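Local coordinates for 4-phosphoerythronate dehydrogenase (Lactobacillus jensenii, PDB 4PRK), which probably interconverts pyruvate and D-lactate with NAD as cofactor, as a D-lactate dehydrogenase of the D-isomer-specific 2-hydroxyacid dehydrogenase family, at residues A105-A110 with G158-Q163; T112-L117 with Q163-M168; I149-V154 with P185-A190; T194-A199 with K218-E223; E246-H251 with P288-T293. One frame throughout, in Å; residues are numbered along the deposited sequence.

Interaction 1: A105-A110 with G158-Q163; sequences AIAEMA and GSAVAQ
Ala107 and Val161 carry most of this contact, in which helix 103-118 lies against helix 155-167. The CB methyl of Ala107 sits 3.5 Å from CG2 of Val161, and the same CG2 comes within 3.6 Å of Ala107 CA, so the valine branch rests on the backbone of the facing helix as much as on its side chain. With chi1 at 169°, Val161 CG1 is trans to its own backbone N, and CG2 is the branch turned to the alanine. Ala160 adds its methyl next to this meeting, its CB lying 3.6 Å from Ala107 CB. One turn further along, Ala110 CB touches Val161 CG2 more loosely, at 4.3 Å.

Such small side chains let the segment axes approach to 8.2 Å at a crossing angle of -52°, with the CA atoms of Ala107 and Val161 only 4.9 Å apart. Helix 155-167 carries Gly158 of a GxGxxG pattern, consistent with the first helix of a Rossmann dinucleotide fold, and Val161 also packs on Leu151 of the preceding strand. No hydrogen bond joins the two segments; cohesion rests on methyl-to-methyl packing in a buried setting, and therefore on the smallness of the alanines.

Interaction 2: T112-L117 with Q163-M168; sequences TQAMYL and QIFSAM
Phe165 is the first residue of 163-168 to meet 112-117, presenting the far end of its ring to Ala114. The methyl arrives at the ring edge, near its plane, with Ala114 CB 4.0 Å from Phe165 CZ. Neither ring face is used by this partner.

Three residues on, Met168 reaches out to Met115, and the two thioethers meet tip to tip. Met115 SD lies 3.9 Å from Met168 CE, and the two sulfurs are 4.1 Å apart. Met115 bends at both chi2 and chi3, while Met168 runs extended until a turn at chi3 (-96°) brings its methyl to the partner sulfur. An alanine in place of Met115 would probably leave Met168 SD and CE without their apolar mate and open a gap between the helices.

Both methionines also touch Ile144, and Met115 packs on Thr112 of the second subunit, which places the pair beside a subunit interface. The nearest CA atoms, those of Met115 and Phe165, are 10.2 Å apart, so long side chains span the distance between these helices of the Rossmann domain. With no hydrogen bond across, the contact depends on dispersion between polarisable sulfur, methyl and aromatic groups.

Interaction 3: I149-V154 with P185-A190; sequences IGLIGV and PYLTYA
Leu187 holds this contact together through one methyl: its CD2 lies 4.2 Å from Val154 CG2 and 4.4 Å from Leu151 CD1. All three residues are buried, and this is where the two segments press closest. Leu187 has CG between its backbone N and carbonyl carbon (chi1 60°), and from there the two branches part. CD2 turns in to Val154 and Leu151, while CD1 lies over the ring centre of Tyr189 in its own segment, 4.0 Å above the plane.

No hydrogen bond joins the segments, because strand 171-175 runs between strands 148-152 and 188-189 in the parallel sheet; Leu187 and Leu151 both pack on it too, against Val172 and Ala174. The sheet belongs to the Rossmann fold named for this enzyme, and Gly153, just beyond strand 148-152, opens a GxGxxG pattern consistent with the turn that faces a dinucleotide. At its phi of 87° a side chain would be jammed against the carbonyl oxygen of the residue before, which calls for glycine. Val154 follows, its backbone N weakly bonded to Asp176 OD2.

Outward from Leu187 the contact slackens. Tyr189 comes no nearer than 4.6 Å, from its CE1 to Val154 CG2, and its OH is hydrogen-bonded to the backbone N of Asn180. Thr188, between the two, is exposed. At the other end of 185-190, CB of Pro185 covers one face of the Tyr186 ring, 4.1 Å above its plane, and Tyr186 OH is hydrogen-bonded to Gln163 NE2 of the third subunit.

Interaction 4: T194-A199 with K218-E223; sequences TVLKEA and KKQFAE
Lys197 kinks at chi2 (91°) and again at chi4 (-93°), which brings its CE against the side chain of Glu223, whose CG is trans to the carbonyl carbon and whose chain then runs extended. These residues join helix 192-198 to helix 218-223, consecutive crossover helices of the Rossmann fold on either side of strand 201-204 in the sequence. The short segments of the two helices make an angle of 52°, their axes 9.2 Å apart at the closest.

The lysine and glutamate chains cross obliquely. Lys197 CE is 3.4 Å from Glu223 OE2 and 3.6 Å from Glu223 CG, so aliphatic carbon does most of the touching; the salt bridge from NZ to the same OE2 is long, at 3.9 Å. A lysine in place of Glu223 would probably set two ammonium groups side by side and lose the mate of Lys197 NZ. Glu223 O also lies 3.7 Å from Lys197 CG.

Beside the charged pair, Leu196 packs on the aliphatic part of Gln220, whose OE1 is held by Gly217 N. That leaves its CB and CG to meet the leucine: Leu196 CD1 is 3.8 Å from each.

Interaction 5: E246-H251 with P288-T293; sequences EALEKH and PNVIVT
Leu248 meets Asn289 and Val290 with its two methyls, packing the last turns of helix 241-250 on strand 290-292, an outermost strand of the parallel Rossmann sheet. The helix is the connection that leads into strand 255-258, the neighbour of 290-292.

The van der Waals contacts fork from Leu248. Its CD1 and Val290 CG2 form the apolar pair, 3.8 Å apart, the two side chains crossing at about a right angle. CD2 of the same leucine is 3.6 Å from Asn289 ND2, but here the chains slide past one another in opposite directions, and this is van der Waals contact alone.

Polar contact passes through a water. It donates to Leu248 O at 2.8 Å and accepts a weak bond from Asn289 ND2 at 3.2 Å. The stronger partner of that amide nitrogen is Ala254 O, which ties Asn289 to the chain running into strand 255-258. The amide stands at chi1 62°, a crowded position.

Charged and capping interactions stay within the helix end. Lys250 NZ binds Glu246 OE2 at 3.1 Å, on the anti side of the carboxylate and 16° out of its plane, spanning one turn. His251, with a positive phi of 64°, closes the helix in a Schellman motif, its N bonded to Leu248 O at 2.9 Å. That same oxygen sits over the centre of the His251 ring, 3.9 Å above its plane.

How the interactions relate
All five interactions lie in or at the edge of the NAD-binding Rossmann domain. Interactions 1 and 2 share helices 103-118 and 155-167 and Gln163, with centres about 8 Å apart. Their segments alternate along the chain with those of interaction 3, which lies about 12 to 14 Å away and uses the strand just before helix 155-167. Interactions 4 and 5 follow in series. Interaction 3 touches 4 through Ile152 and Val195, and 4 touches 5 through Phe221 and Ala247. Interaction 5 returns to helix 103-118 through Gln113 and Tyr116, at the opposite sheet edge from strand 188-189. Interactions 1, 2 and 5 also touch the second subunit, joining domain core to assembly.

Interaction 1: A105-A110 with G158-Q163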
# COMPACT_ATOMS: atom_id res chain seq x y z
N ALA A 105 0.58 13.62 10.51
CA ALA A 105 1.12 14.97 10.28
C ALA A 105 2.62 14.92 10.44
O ALA A 105 3.38 15.30 9.57
CB ALA A 105 0.53 15.96 11.26
N ILE A 106 3.05 14.40 11.56
CA ILE A 106 4.47 14.34 11.81
C ILE A 106 5.21 13.36 10.90
O ILE A 106 6.27 13.70 10.37
CB ILE A 106 4.74 14.10 13.30
CG1 ILE A 106 4.25 15.36 14.01
CG2 ILE A 106 6.21 13.86 13.58
CD1 ILE A 106 3.86 15.15 15.43
N ALA A 107 4.64 12.17 10.69
CA ALA A 107 5.31 11.18 9.90
C ALA A 107 5.49 11.68 8.47
O ALA A 107 6.52 11.48 7.85
CB ALA A 107 4.48 9.93 9.89
N GLU A 108 4.52 12.43 7.99
CA GLU A 108 4.56 12.91 6.60
C GLU A 108 5.60 14.00 6.42
O GLU A 108 6.22 14.16 5.34
CB GLU A 108 3.16 13.37 6.15
CG GLU A 108 2.22 12.21 5.84
CD GLU A 108 0.82 12.59 5.39
OE1 GLU A 108 0.57 13.77 5.01
OE2 GLU A 108 -0.05 11.68 5.34
N MET A 109 5.84 14.75 7.47
CA MET A 109 6.88 15.80 7.41
C MET A 109 8.25 15.06 7.34
O MET A 109 9.11 15.37 6.51
CB MET A 109 6.79 16.75 8.63
CG MET A 109 7.91 17.78 8.69
SD MET A 109 7.86 18.94 7.30
CE MET A 109 7.60 20.45 8.21
N ALA A 110 8.42 14.05 8.16
CA ALA A 110 9.63 13.27 8.12
C ALA A 110 9.88 12.67 6.74
O ALA A 110 10.96 12.77 6.21
CB ALA A 110 9.53 12.19 9.15
N GLY A 158 6.41 6.86 14.37
CA GLY A 158 7.38 5.99 13.68
C GLY A 158 6.70 4.89 12.91
O GLY A 158 7.11 4.47 11.78
N SER A 159 5.67 4.38 13.55
CA SER A 159 4.83 3.40 12.91
C SER A 159 4.20 3.91 11.62
O SER A 159 4.09 3.21 10.64
CB SER A 159 3.71 2.98 13.87
OG SER A 159 2.82 2.22 13.14
N ALA A 160 3.71 5.13 11.65
CA ALA A 160 3.16 5.75 10.45
C ALA A 160 4.25 5.98 9.37
O ALA A 160 4.00 5.82 8.15
CB ALA A 160 2.47 7.07 10.83
N VAL A 161 5.45 6.35 9.82
CA VAL A 161 6.58 6.52 8.88
C VAL A 161 6.91 5.21 8.18
O VAL A 161 7.20 5.18 7.00
CB VAL A 161 7.86 7.01 9.58
CG1 VAL A 161 9.11 6.94 8.63
CG2 VAL A 161 7.65 8.42 10.08
N ALA A 162 6.83 4.14 8.93
CA ALA A 162 7.11 2.80 8.46
C ALA A 162 6.03 2.32 7.46
O ALA A 162 6.34 1.75 6.40
CB ALA A 162 7.20 1.89 9.67
N GLN A 163 4.77 2.58 7.79
CA GLN A 163 3.67 2.30 6.84
C GLN A 163 3.87 3.01 5.50
O GLN A 163 3.74 2.42 4.45
CB GLN A 163 2.31 2.73 7.47
CG GLN A 163 2.00 1.98 8.79
CD GLN A 163 0.77 2.47 9.56
OE1 GLN A 163 0.80 2.59 10.79
NE2 GLN A 163 -0.31 2.69 8.85

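Interaction 2: T112-L117 with Q163-M168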
# COMPACT_ATOMS: atom_id res chain seq x y z
N THR A 112 8.53 13.51 3.81
CA THR A 112 8.71 14.59 2.85
C THR A 112 10.14 15.11 2.88
O THR A 112 10.80 15.27 1.82
CB THR A 112 7.76 15.76 3.21
OG1 THR A 112 6.43 15.39 2.94
CG2 THR A 112 8.04 16.97 2.44
N GLN A 113 10.63 15.39 4.08
CA GLN A 113 12.01 15.90 4.20
C GLN A 113 13.03 14.88 3.73
O GLN A 113 13.94 15.23 2.95
CB GLN A 113 12.33 16.30 5.63
CG GLN A 113 11.69 17.61 6.00
CD GLN A 113 12.18 18.19 7.34
OE1 GLN A 113 13.31 17.96 7.77
NE2 GLN A 113 11.32 18.98 7.99
N ALA A 114 12.86 13.62 4.12
CA ALA A 114 13.73 12.56 3.63
C ALA A 114 13.75 12.43 2.09
O ALA A 114 14.82 12.23 1.52
CB ALA A 114 13.41 11.20 4.22
N MET A 115 12.58 12.57 1.45
CA MET A 115 12.53 12.37 0.02
C MET A 115 13.19 13.55 -0.67
O MET A 115 13.98 13.36 -1.57
CB MET A 115 11.11 12.22 -0.51
CG MET A 115 10.23 11.41 0.38
SD MET A 115 9.05 10.50 -0.55
CE MET A 115 10.43 9.40 -1.08
N TYR A 116 12.84 14.76 -0.26
CA TYR A 116 13.53 15.95 -0.81
C TYR A 116 15.06 15.84 -0.73
O TYR A 116 15.78 16.04 -1.72
CB TYR A 116 13.04 17.21 -0.14
CG TYR A 116 13.69 18.48 -0.59
CD1 TYR A 116 14.87 18.85 -0.06
CD2 TYR A 116 13.04 19.36 -1.46
CE1 TYR A 116 15.49 20.01 -0.42
CE2 TYR A 116 13.63 20.57 -1.82
CZ TYR A 116 14.87 20.86 -1.29
OH TYR A 116 15.53 21.97 -1.54
N LEU A 117 15.56 15.54 0.46
CA LEU A 117 17.01 15.40 0.62
C LEU A 117 17.57 14.27 -0.16
O LEU A 117 18.64 14.41 -0.67
CB LEU A 117 17.39 15.27 2.09
CG LEU A 117 17.01 16.49 2.89
CD1 LEU A 117 17.18 16.27 4.36
CD2 LEU A 117 17.82 17.69 2.38
N GLN A 163 4.77 2.58 7.79
CA GLN A 163 3.67 2.30 6.84
C GLN A 163 3.87 3.01 5.50
O GLN A 163 3.74 2.42 4.45
CB GLN A 163 2.31 2.73 7.47
CG GLN A 163 2.00 1.98 8.79
CD GLN A 163 0.77 2.47 9.56
OE1 GLN A 163 0.80 2.59 10.79
NE2 GLN A 163 -0.31 2.69 8.85
N ILE A 164 4.19 4.29 5.54
CA ILE A 164 4.37 5.06 4.30
C ILE A 164 5.58 4.56 3.53
O ILE A 164 5.48 4.18 2.32
CB ILE A 164 4.48 6.58 4.59
CG1 ILE A 164 3.16 7.08 5.18
CG2 ILE A 164 4.94 7.40 3.35
CD1 ILE A 164 3.32 8.45 5.82
N PHE A 165 6.72 4.43 4.23
CA PHE A 165 7.91 3.96 3.50
C PHE A 165 7.73 2.56 2.91
O PHE A 165 8.09 2.31 1.76
CB PHE A 165 9.19 4.08 4.34
CG PHE A 165 9.82 5.45 4.29
CD1 PHE A 165 10.13 6.04 3.07
CD2 PHE A 165 10.14 6.11 5.43
CE1 PHE A 165 10.73 7.30 3.01
CE2 PHE A 165 10.74 7.36 5.38
CZ PHE A 165 11.02 7.96 4.17
N SER A 166 7.16 1.63 3.66
CA SER A 166 7.01 0.25 3.14
C SER A 166 5.98 0.22 2.04
O SER A 166 6.09 -0.57 1.15
CB SER A 166 6.66 -0.73 4.24
OG SER A 166 5.47 -0.27 4.78
N ALA A 167 5.01 1.13 2.03
CA ALA A 167 4.05 1.15 0.96
C ALA A 167 4.68 1.68 -0.33
O ALA A 167 4.20 1.37 -1.40
CB ALA A 167 2.82 1.93 1.34
N MET A 168 5.79 2.45 -0.24
CA MET A 168 6.55 2.82 -1.45
C MET A 168 7.56 1.72 -1.87
O MET A 168 8.26 1.84 -2.91
CB MET A 168 7.30 4.13 -1.23
CG MET A 168 6.41 5.28 -0.82
SD MET A 168 7.22 6.88 -0.87
CE MET A 168 7.72 7.11 0.79

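Interaction 3: I149-V154 with P185-A190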
# COMPACT_ATOMS: atom_id res chain seq x y z
N ILE A 149 15.25 2.02 5.48
CA ILE A 149 14.86 3.04 6.40
C ILE A 149 15.15 2.46 7.74
O ILE A 149 14.90 1.26 7.99
CB ILE A 149 13.34 3.28 6.37
CG1 ILE A 149 12.81 3.39 4.93
CG2 ILE A 149 12.99 4.44 7.24
CD1 ILE A 149 13.27 4.62 4.13
N GLY A 150 15.68 3.30 8.63
CA GLY A 150 15.99 2.87 9.98
C GLY A 150 15.37 3.79 10.97
O GLY A 150 15.58 5.03 10.95
N LEU A 151 14.56 3.21 11.81
CA LEU A 151 13.82 3.98 12.81
C LEU A 151 14.40 3.74 14.21
O LEU A 151 14.55 2.59 14.60
CB LEU A 151 12.35 3.55 12.80
CG LEU A 151 11.56 3.62 11.49
CD1 LEU A 151 10.11 3.29 11.84
CD2 LEU A 151 11.60 5.00 10.93
N ILE A 152 14.69 4.80 14.97
CA ILE A 152 15.19 4.63 16.35
C ILE A 152 14.06 4.97 17.27
O ILE A 152 13.75 6.13 17.45
CB ILE A 152 16.36 5.55 16.67
CG1 ILE A 152 17.48 5.40 15.64
CG2 ILE A 152 16.91 5.20 18.06
CD1 ILE A 152 17.92 3.97 15.44
N GLY A 153 13.39 3.97 17.81
CA GLY A 153 12.06 4.19 18.36
C GLY A 153 10.98 4.04 17.28
O GLY A 153 11.23 4.27 16.10
N VAL A 154 9.79 3.61 17.67
CA VAL A 154 8.65 3.55 16.76
C VAL A 154 7.50 4.44 17.27
O VAL A 154 7.45 5.63 16.92
CB VAL A 154 8.21 2.09 16.58
CG1 VAL A 154 7.01 2.02 15.63
CG2 VAL A 154 9.40 1.27 16.07
N PRO A 185 3.93 -5.91 9.85
CA PRO A 185 3.76 -5.94 8.38
C PRO A 185 4.58 -4.88 7.69
O PRO A 185 4.81 -4.96 6.50
CB PRO A 185 2.29 -5.60 8.19
CG PRO A 185 1.64 -5.83 9.51
CD PRO A 185 2.67 -5.58 10.54
N TYR A 186 4.98 -3.85 8.42
CA TYR A 186 5.65 -2.72 7.81
C TYR A 186 7.13 -2.54 8.19
O TYR A 186 7.83 -1.73 7.60
CB TYR A 186 4.92 -1.47 8.21
CG TYR A 186 3.45 -1.52 7.95
CD1 TYR A 186 2.97 -1.59 6.64
CD2 TYR A 186 2.53 -1.48 8.99
CE1 TYR A 186 1.59 -1.60 6.36
CE2 TYR A 186 1.15 -1.49 8.73
CZ TYR A 186 0.68 -1.57 7.40
OH TYR A 186 -0.67 -1.63 7.07
N LEU A 187 7.63 -3.26 9.18
CA LEU A 187 9.02 -3.10 9.57
C LEU A 187 9.53 -4.39 10.14
O LEU A 187 8.74 -5.27 10.36
CB LEU A 187 9.19 -1.98 10.59
CG LEU A 187 8.45 -2.09 11.92
CD1 LEU A 187 9.15 -3.02 12.91
CD2 LEU A 187 8.30 -0.70 12.52
N THR A 188 10.85 -4.50 10.34
CA THR A 188 11.50 -5.66 10.98
C THR A 188 12.31 -5.11 12.13
O THR A 188 13.12 -4.17 11.94
CB THR A 188 12.44 -6.32 10.02
OG1 THR A 188 11.69 -6.85 8.90
CG2 THR A 188 13.26 -7.44 10.71
N TYR A 189 12.06 -5.62 13.33
CA TYR A 189 12.86 -5.21 14.47
C TYR A 189 14.33 -5.69 14.35
O TYR A 189 14.60 -6.71 13.76
CB TYR A 189 12.23 -5.73 15.74
CG TYR A 189 10.94 -5.06 16.16
CD1 TYR A 189 10.95 -3.78 16.68
CD2 TYR A 189 9.76 -5.75 16.17
CE1 TYR A 189 9.79 -3.16 17.11
CE2 TYR A 189 8.59 -5.15 16.62
CZ TYR A 189 8.63 -3.84 17.09
OH TYR A 189 7.49 -3.23 17.53
N ALA A 190 15.24 -4.86 14.82
CA ALA A 190 16.66 -5.09 14.72
C ALA A 190 17.38 -4.37 15.84
O ALA A 190 16.82 -3.52 16.50
CB ALA A 190 17.19 -4.64 13.38

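Interaction 4: T194-A199 with K218-E223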
# COMPACT_ATOMS: atom_id res chain seq x y z
N THR A 194 22.72 -2.43 14.19
CA THR A 194 22.33 -2.83 12.84
C THR A 194 21.59 -1.70 12.12
O THR A 194 21.83 -1.44 10.97
CB THR A 194 21.40 -4.04 12.91
OG1 THR A 194 22.01 -5.03 13.72
CG2 THR A 194 21.16 -4.61 11.55
N VAL A 195 20.71 -1.04 12.83
CA VAL A 195 19.90 0.03 12.24
C VAL A 195 20.79 1.17 11.76
O VAL A 195 20.67 1.59 10.60
CB VAL A 195 18.82 0.54 13.24
CG1 VAL A 195 18.21 1.87 12.75
CG2 VAL A 195 17.73 -0.53 13.46
N LEU A 196 21.69 1.67 12.62
CA LEU A 196 22.60 2.73 12.23
C LEU A 196 23.52 2.30 11.11
O LEU A 196 23.83 3.08 10.22
CB LEU A 196 23.48 3.14 13.40
CG LEU A 196 22.78 3.80 14.58
CD1 LEU A 196 23.87 4.24 15.56
CD2 LEU A 196 21.93 4.98 14.10
N LYS A 197 23.92 1.04 11.12
CA LYS A 197 24.84 0.58 10.07
C LYS A 197 24.19 0.34 8.71
O LYS A 197 24.83 0.56 7.70
CB LYS A 197 25.60 -0.66 10.53
CG LYS A 197 26.88 -0.34 11.33
CD LYS A 197 26.64 -0.25 12.83
CE LYS A 197 27.91 0.04 13.61
NZ LYS A 197 28.57 -1.22 14.09
N GLU A 198 22.94 -0.10 8.67
CA GLU A 198 22.34 -0.56 7.43
C GLU A 198 21.35 0.43 6.86
O GLU A 198 20.94 0.31 5.70
CB GLU A 198 21.60 -1.86 7.68
CG GLU A 198 22.39 -2.90 8.47
CD GLU A 198 23.18 -3.82 7.61
OE1 GLU A 198 23.04 -3.78 6.38
OE2 GLU A 198 23.97 -4.59 8.17
N ALA A 199 20.93 1.41 7.65
CA ALA A 199 19.90 2.31 7.15
C ALA A 199 20.48 3.34 6.21
O ALA A 199 21.50 3.92 6.51
CB ALA A 199 19.15 2.99 8.27
N LYS A 218 28.72 11.80 18.13
CA LYS A 218 29.93 11.54 17.32
C LYS A 218 30.07 10.06 16.96
O LYS A 218 30.21 9.70 15.81
CB LYS A 218 31.17 11.99 18.10
CG LYS A 218 32.49 11.75 17.42
CD LYS A 218 33.67 11.86 18.39
CE LYS A 218 34.53 10.59 18.33
NZ LYS A 218 35.68 10.58 19.31
N LYS A 219 30.00 9.22 17.97
CA LYS A 219 30.21 7.77 17.76
C LYS A 219 29.11 7.23 16.82
O LYS A 219 29.40 6.48 15.90
CB LYS A 219 30.26 7.03 19.11
CG LYS A 219 30.16 5.51 19.04
CD LYS A 219 31.32 4.86 18.26
CE LYS A 219 31.18 3.34 18.16
NZ LYS A 219 30.73 2.78 19.46
N GLN A 220 27.87 7.72 16.97
CA GLN A 220 26.76 7.21 16.13
C GLN A 220 26.84 7.68 14.66
O GLN A 220 26.63 6.89 13.74
CB GLN A 220 25.43 7.51 16.80
CG GLN A 220 25.20 6.76 18.10
CD GLN A 220 26.09 7.27 19.24
OE1 GLN A 220 26.48 8.43 19.28
NE2 GLN A 220 26.41 6.38 20.17
N PHE A 221 27.18 8.93 14.43
CA PHE A 221 27.49 9.40 13.07
C PHE A 221 28.61 8.58 12.42
O PHE A 221 28.54 8.17 11.23
CB PHE A 221 27.87 10.89 13.08
CG PHE A 221 26.66 11.84 13.34
CD1 PHE A 221 25.62 11.96 12.41
CD2 PHE A 221 26.54 12.52 14.54
CE1 PHE A 221 24.51 12.79 12.67
CE2 PHE A 221 25.43 13.35 14.81
CZ PHE A 221 24.42 13.50 13.87
N ALA A 222 29.64 8.28 13.20
CA ALA A 222 30.72 7.51 12.62
C ALA A 222 30.21 6.13 12.17
O ALA A 222 30.72 5.58 11.23
CB ALA A 222 31.86 7.35 13.60
N GLU A 223 29.21 5.59 12.85
CA GLU A 223 28.68 4.26 12.51
C GLU A 223 27.77 4.27 11.28
O GLU A 223 27.55 3.23 10.69
CB GLU A 223 27.92 3.67 13.71
CG GLU A 223 28.82 3.29 14.89
CD GLU A 223 28.06 2.98 16.19
OE1 GLU A 223 27.69 3.95 16.91
OE2 GLU A 223 27.87 1.78 16.52

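Interaction 5: E246-H251 with P288-T293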
# COMPACT_ATOMS: atom_id res chain seq x y z
N GLU A 246 29.58 18.81 12.20
CA GLU A 246 30.85 18.23 11.84
C GLU A 246 30.71 17.05 10.87
O GLU A 246 31.41 16.94 9.87
CB GLU A 246 31.47 17.76 13.14
CG GLU A 246 32.87 17.26 12.99
CD GLU A 246 33.54 17.02 14.34
OE1 GLU A 246 33.10 17.64 15.35
OE2 GLU A 246 34.51 16.23 14.36
N ALA A 247 29.81 16.15 11.19
CA ALA A 247 29.55 15.01 10.33
C ALA A 247 29.17 15.45 8.92
O ALA A 247 29.67 14.89 7.95
CB ALA A 247 28.43 14.16 10.93
N LEU A 248 28.32 16.47 8.80
CA LEU A 248 27.90 16.97 7.50
C LEU A 248 29.06 17.63 6.82
O LEU A 248 29.31 17.39 5.63
CB LEU A 248 26.75 18.00 7.63
CG LEU A 248 25.38 17.40 7.92
CD1 LEU A 248 24.50 18.36 8.70
CD2 LEU A 248 24.70 16.96 6.63
N GLU A 249 29.78 18.46 7.58
CA GLU A 249 30.97 19.15 7.03
C GLU A 249 32.00 18.15 6.53
O GLU A 249 32.59 18.36 5.50
CB GLU A 249 31.61 20.09 8.05
CG GLU A 249 30.83 21.39 8.22
CD GLU A 249 31.41 22.26 9.32
OE1 GLU A 249 32.26 21.78 10.11
OE2 GLU A 249 31.00 23.44 9.39
N LYS A 250 32.15 17.03 7.22
CA LYS A 250 33.10 16.02 6.77
C LYS A 250 32.50 15.04 5.78
O LYS A 250 33.21 14.20 5.27
CB LYS A 250 33.68 15.30 7.97
CG LYS A 250 34.43 16.24 8.90
CD LYS A 250 35.24 15.49 9.94
CE LYS A 250 34.40 14.45 10.66
NZ LYS A 250 34.87 14.25 12.06
N HIS A 251 31.21 15.16 5.47
CA HIS A 251 30.54 14.28 4.50
C HIS A 251 30.56 12.86 5.05
O HIS A 251 30.73 11.88 4.33
CB HIS A 251 31.17 14.44 3.08
CG HIS A 251 31.29 15.88 2.61
ND1 HIS A 251 30.34 16.48 1.81
CD2 HIS A 251 32.24 16.82 2.82
CE1 HIS A 251 30.70 17.73 1.55
NE2 HIS A 251 31.85 17.96 2.15
N PRO A 288 23.06 23.31 1.69
CA PRO A 288 21.98 22.96 0.77
C PRO A 288 21.53 21.54 0.85
O PRO A 288 20.52 21.26 0.21
CB PRO A 288 22.55 23.26 -0.61
CG PRO A 288 24.03 23.15 -0.46
CD PRO A 288 24.35 23.44 1.01
N ASN A 289 22.19 20.71 1.67
CA ASN A 289 21.77 19.33 1.94
C ASN A 289 21.14 19.17 3.31
O ASN A 289 21.07 18.06 3.84
CB ASN A 289 22.94 18.34 1.80
CG ASN A 289 24.08 18.61 2.79
OD1 ASN A 289 24.25 19.71 3.23
ND2 ASN A 289 24.87 17.60 3.10
N VAL A 290 20.71 20.28 3.90
CA VAL A 290 19.98 20.27 5.16
C VAL A 290 18.60 20.95 5.02
O VAL A 290 18.47 21.91 4.30
CB VAL A 290 20.75 21.06 6.21
CG1 VAL A 290 19.89 21.31 7.43
CG2 VAL A 290 22.07 20.34 6.54
N ILE A 291 17.59 20.45 5.70
CA ILE A 291 16.37 21.19 5.89
C ILE A 291 16.21 21.49 7.36
O ILE A 291 16.42 20.60 8.17
CB ILE A 291 15.13 20.40 5.42
CG1 ILE A 291 15.01 20.38 3.92
CG2 ILE A 291 13.84 21.00 5.94
CD1 ILE A 291 13.91 19.43 3.45
N VAL A 292 15.82 22.71 7.72
CA VAL A 292 15.33 22.95 9.07
C VAL A 292 14.00 23.63 9.00
O VAL A 292 13.86 24.57 8.27
CB VAL A 292 16.27 23.82 9.94
CG1 VAL A 292 15.75 23.87 11.41
CG2 VAL A 292 17.71 23.30 9.87
N THR A 293 13.03 23.11 9.76
CA THR A 293 11.73 23.68 9.93
C THR A 293 11.51 23.97 11.40
O THR A 293 12.10 23.31 12.26
CB THR A 293 10.61 22.73 9.43
OG1 THR A 293 10.87 21.39 9.87
CG2 THR A 293 10.54 22.77 7.89
O HOH W 1 27.53 15.96 3.98